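PDB 4O2H: protein BCAM1869 from Burkholderia cenocepacia, which is probably a quorum-sensing-related transcriptional regulator, a homologue of RsaM that associates with a second copy of itself. Local coordinates for residues A[42-47]-A[56-61]. Numbering follows the deposited sequence.
Sequences PSLLAE and RLAGYT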
ATOM      1  N   PRO A  42     -11.773  -5.507  -0.628  1.00 44.10           N
ATOM      2  CA  PRO A  42     -13.075  -6.026  -1.143  1.00 45.87           C
ATOM      3  C   PRO A  42     -13.691  -5.153  -2.249  1.00 51.55           C
ATOM      4  O   PRO A  42     -14.448  -5.650  -3.086  1.00 54.35           O
ATOM      5  CB  PRO A  42     -13.970  -6.060   0.106  1.00 48.60           C
ATOM      6  CG  PRO A  42     -13.353  -5.083   1.049  1.00 51.41           C
ATOM      7  CD  PRO A  42     -11.870  -5.163   0.805  1.00 45.45           C
ATOM      8  N   SER A  43     -13.356  -3.871  -2.260  1.00 47.24           N
ATOM      9  CA  SER A  43     -13.807  -2.938  -3.287  1.00 48.82           C
ATOM     10  C   SER A  43     -13.129  -3.262  -4.638  1.00 50.83           C
ATOM     11  O   SER A  43     -13.806  -3.264  -5.653  1.00 53.54           O
ATOM     12  CB  SER A  43     -13.519  -1.507  -2.860  1.00 55.30           C
ATOM     13  OG  SER A  43     -13.756  -0.620  -3.941  1.00 72.47           O
ATOM     14  N   LEU A  44     -11.832  -3.580  -4.643  1.00 43.98           N
ATOM     15  CA  LEU A  44     -11.113  -4.008  -5.839  1.00 42.99           C
ATOM     16  C   LEU A  44     -11.661  -5.357  -6.334  1.00 47.93           C
ATOM     17  O   LEU A  44     -11.893  -5.510  -7.538  1.00 46.89           O
ATOM     18  CB  LEU A  44      -9.606  -4.109  -5.576  1.00 40.95           C
ATOM     19  CG  LEU A  44      -8.720  -4.696  -6.725  1.00 43.76           C
ATOM     20  CD1 LEU A  44      -8.783  -3.837  -7.981  1.00 43.21           C
ATOM     21  CD2 LEU A  44      -7.282  -4.850  -6.274  1.00 42.59           C
ATOM     22  N   LEU A  45     -11.904  -6.305  -5.391  1.00 44.66           N
ATOM     23  CA  LEU A  45     -12.416  -7.639  -5.675  1.00 45.38           C
ATOM     24  C   LEU A  45     -13.777  -7.558  -6.423  1.00 51.87           C
ATOM     25  O   LEU A  45     -13.964  -8.253  -7.426  1.00 50.26           O
ATOM     26  CB  LEU A  45     -12.535  -8.494  -4.374  1.00 45.12           C
ATOM     27  CG  LEU A  45     -13.206  -9.888  -4.570  1.00 50.03           C
ATOM     28  CD1 LEU A  45     -12.357 -10.803  -5.487  1.00 48.27           C
ATOM     29  CD2 LEU A  45     -13.484 -10.584  -3.256  1.00 47.37           C
ATOM     30  N   ALA A  46     -14.693  -6.699  -5.945  1.00 50.25           N
ATOM     31  CA  ALA A  46     -15.986  -6.518  -6.610  1.00 52.63           C
ATOM     32  C   ALA A  46     -15.770  -5.883  -7.979  1.00 58.14           C
ATOM     33  O   ALA A  46     -16.446  -6.249  -8.945  1.00 59.31           O
ATOM     34  CB  ALA A  46     -16.924  -5.652  -5.763  1.00 54.31           C
ATOM     35  N   GLU A  47     -14.826  -4.937  -8.044  1.00 52.05           N
ATOM     36  CA  GLU A  47     -14.479  -4.193  -9.232  1.00 54.41           C
ATOM     37  C   GLU A  47     -14.004  -5.143 -10.356  1.00 58.32           C
ATOM     38  O   GLU A  47     -14.506  -5.042 -11.471  1.00 59.37           O
ATOM     39  CB  GLU A  47     -13.418  -3.164  -8.858  1.00 56.80           C
ATOM     40  CG  GLU A  47     -13.089  -2.125  -9.914  1.00 76.38           C
ATOM     41  CD  GLU A  47     -11.994  -1.190  -9.437  1.00100.21           C
ATOM     42  OE1 GLU A  47     -12.272  -0.339  -8.560  1.00 96.78           O
ATOM     43  OE2 GLU A  47     -10.845  -1.341  -9.908  1.00 93.78           O
ATOM     44  N   ARG A  56     -11.038 -14.952  -6.624  1.00 51.27           N
ATOM     45  CA  ARG A  56     -11.420 -15.406  -5.286  1.00 52.78           C
ATOM     46  C   ARG A  56     -11.154 -14.303  -4.262  1.00 54.26           C
ATOM     47  O   ARG A  56     -11.967 -14.070  -3.378  1.00 53.52           O
ATOM     48  CB  ARG A  56     -10.587 -16.637  -4.922  1.00 55.00           C
ATOM     49  CG  ARG A  56     -11.295 -17.946  -5.147  1.00 62.79           C
ATOM     50  CD  ARG A  56     -10.289 -19.077  -5.039  1.00 60.72           C
ATOM     51  NE  ARG A  56      -9.768 -19.209  -3.681  1.00 57.55           N
ATOM     52  CZ  ARG A  56      -8.649 -19.852  -3.386  1.00 72.07           C
ATOM     53  NH1 ARG A  56      -7.935 -20.430  -4.345  1.00 60.22           N
ATOM     54  NH2 ARG A  56      -8.222 -19.913  -2.130  1.00 57.09           N
ATOM     55  N   LEU A  57      -9.958 -13.676  -4.362  1.00 48.71           N
ATOM     56  CA  LEU A  57      -9.494 -12.595  -3.496  1.00 47.40           C
ATOM     57  C   LEU A  57      -8.772 -11.545  -4.324  1.00 49.24           C
ATOM     58  O   LEU A  57      -8.216 -11.868  -5.382  1.00 48.25           O
ATOM     59  CB  LEU A  57      -8.505 -13.112  -2.418  1.00 46.96           C
ATOM     60  CG  LEU A  57      -8.909 -14.171  -1.399  1.00 52.94           C
ATOM     61  CD1 LEU A  57      -7.658 -14.661  -0.659  1.00 52.68           C
ATOM     62  CD2 LEU A  57      -9.939 -13.616  -0.374  1.00 55.87           C
ATOM     63  N   ALA A  58      -8.707 -10.313  -3.803  1.00 42.98           N
ATOM     64  CA  ALA A  58      -7.954  -9.242  -4.398  1.00 41.60           C
ATOM     65  C   ALA A  58      -7.421  -8.361  -3.305  1.00 47.03           C
ATOM     66  O   ALA A  58      -8.058  -8.211  -2.255  1.00 48.87           O
ATOM     67  CB  ALA A  58      -8.819  -8.442  -5.355  1.00 42.41           C
ATOM     68  N   GLY A  59      -6.284  -7.729  -3.564  1.00 40.07           N
ATOM     69  CA  GLY A  59      -5.713  -6.834  -2.575  1.00 38.55           C
ATOM     70  C   GLY A  59      -4.469  -6.146  -3.047  1.00 41.89           C
ATOM     71  O   GLY A  59      -4.118  -6.188  -4.231  1.00 40.45           O
ATOM     72  N   TYR A  60      -3.785  -5.560  -2.076  1.00 39.93           N
ATOM     73  CA  TYR A  60      -2.559  -4.813  -2.207  1.00 39.41           C
ATOM     74  C   TYR A  60      -1.410  -5.595  -1.560  1.00 44.23           C
ATOM     75  O   TYR A  60      -1.616  -6.499  -0.742  1.00 42.59           O
ATOM     76  CB  TYR A  60      -2.724  -3.410  -1.554  1.00 40.54           C
ATOM     77  CG  TYR A  60      -2.582  -3.422  -0.042  1.00 46.21           C
ATOM     78  CD1 TYR A  60      -1.328  -3.328   0.562  1.00 48.73           C
ATOM     79  CD2 TYR A  60      -3.698  -3.564   0.787  1.00 48.17           C
ATOM     80  CE1 TYR A  60      -1.183  -3.395   1.949  1.00 49.65           C
ATOM     81  CE2 TYR A  60      -3.567  -3.588   2.180  1.00 49.50           C
ATOM     82  CZ  TYR A  60      -2.302  -3.543   2.750  1.00 59.63           C
ATOM     83  OH  TYR A  60      -2.134  -3.606   4.113  1.00 69.29           O
ATOM     84  N   THR A  61      -0.202  -5.230  -1.950  1.00 37.80           N
ATOM     85  CA  THR A  61       1.040  -5.721  -1.377  1.00 37.72           C
ATOM     86  C   THR A  61       2.087  -4.628  -1.579  1.00 40.46           C
ATOM     87  O   THR A  61       2.022  -3.891  -2.555  1.00 37.07           O
ATOM     88  CB  THR A  61       1.433  -7.092  -1.887  1.00 41.22           C
ATOM     89  OG1 THR A  61       2.553  -7.535  -1.118  1.00 39.45           O
ATOM     90  CG2 THR A  61       1.713  -7.111  -3.381  1.00 38.02           C
TER
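A58 presses its methyl against the backbone of L45, and this pair is where helix 42-47 comes nearest to strand 57-61: the CB of A58 lies 3.7 Å from the CA of L45, and the two CA atoms are 4.9 Å apart. Such a small side chain lets the axes approach to 6.5 Å, crossing at 131°.

Apolar contacts between side chains come from both leucines. The CB of L45 meets the CB of A58 at 3.8 Å, while L44 brings its CG to 4.0 Å from the same methyl, so A58 fits between the two consecutive leucines. Both place CG anti to the backbone N (chi1 174° in each), so their different directions come from successive positions round the helix.

Contacts of side chain on main chain follow that divergence. L45 reaches back toward R56 and L57, its CD1 3.8 Å from the carbonyl carbon of L57 and its CD2 close to the O of R56; L44 extends the other way, with CD2 4.0 Å from the O of G59.

The strand's backbone is bonded on its two flanks, G59 to W80 of strand 74-83 and A58 to D41, just beyond strand 34-40; the N atoms of S43 and L44 make weak hydrogen bonds to D41 OD1. P42 and S43 pack on G19 and Y20 of the second subunit. Without hydrogen bonds between the segments, the helix probably relies on close van der Waals fit, modest apolar burial and the short link through D41.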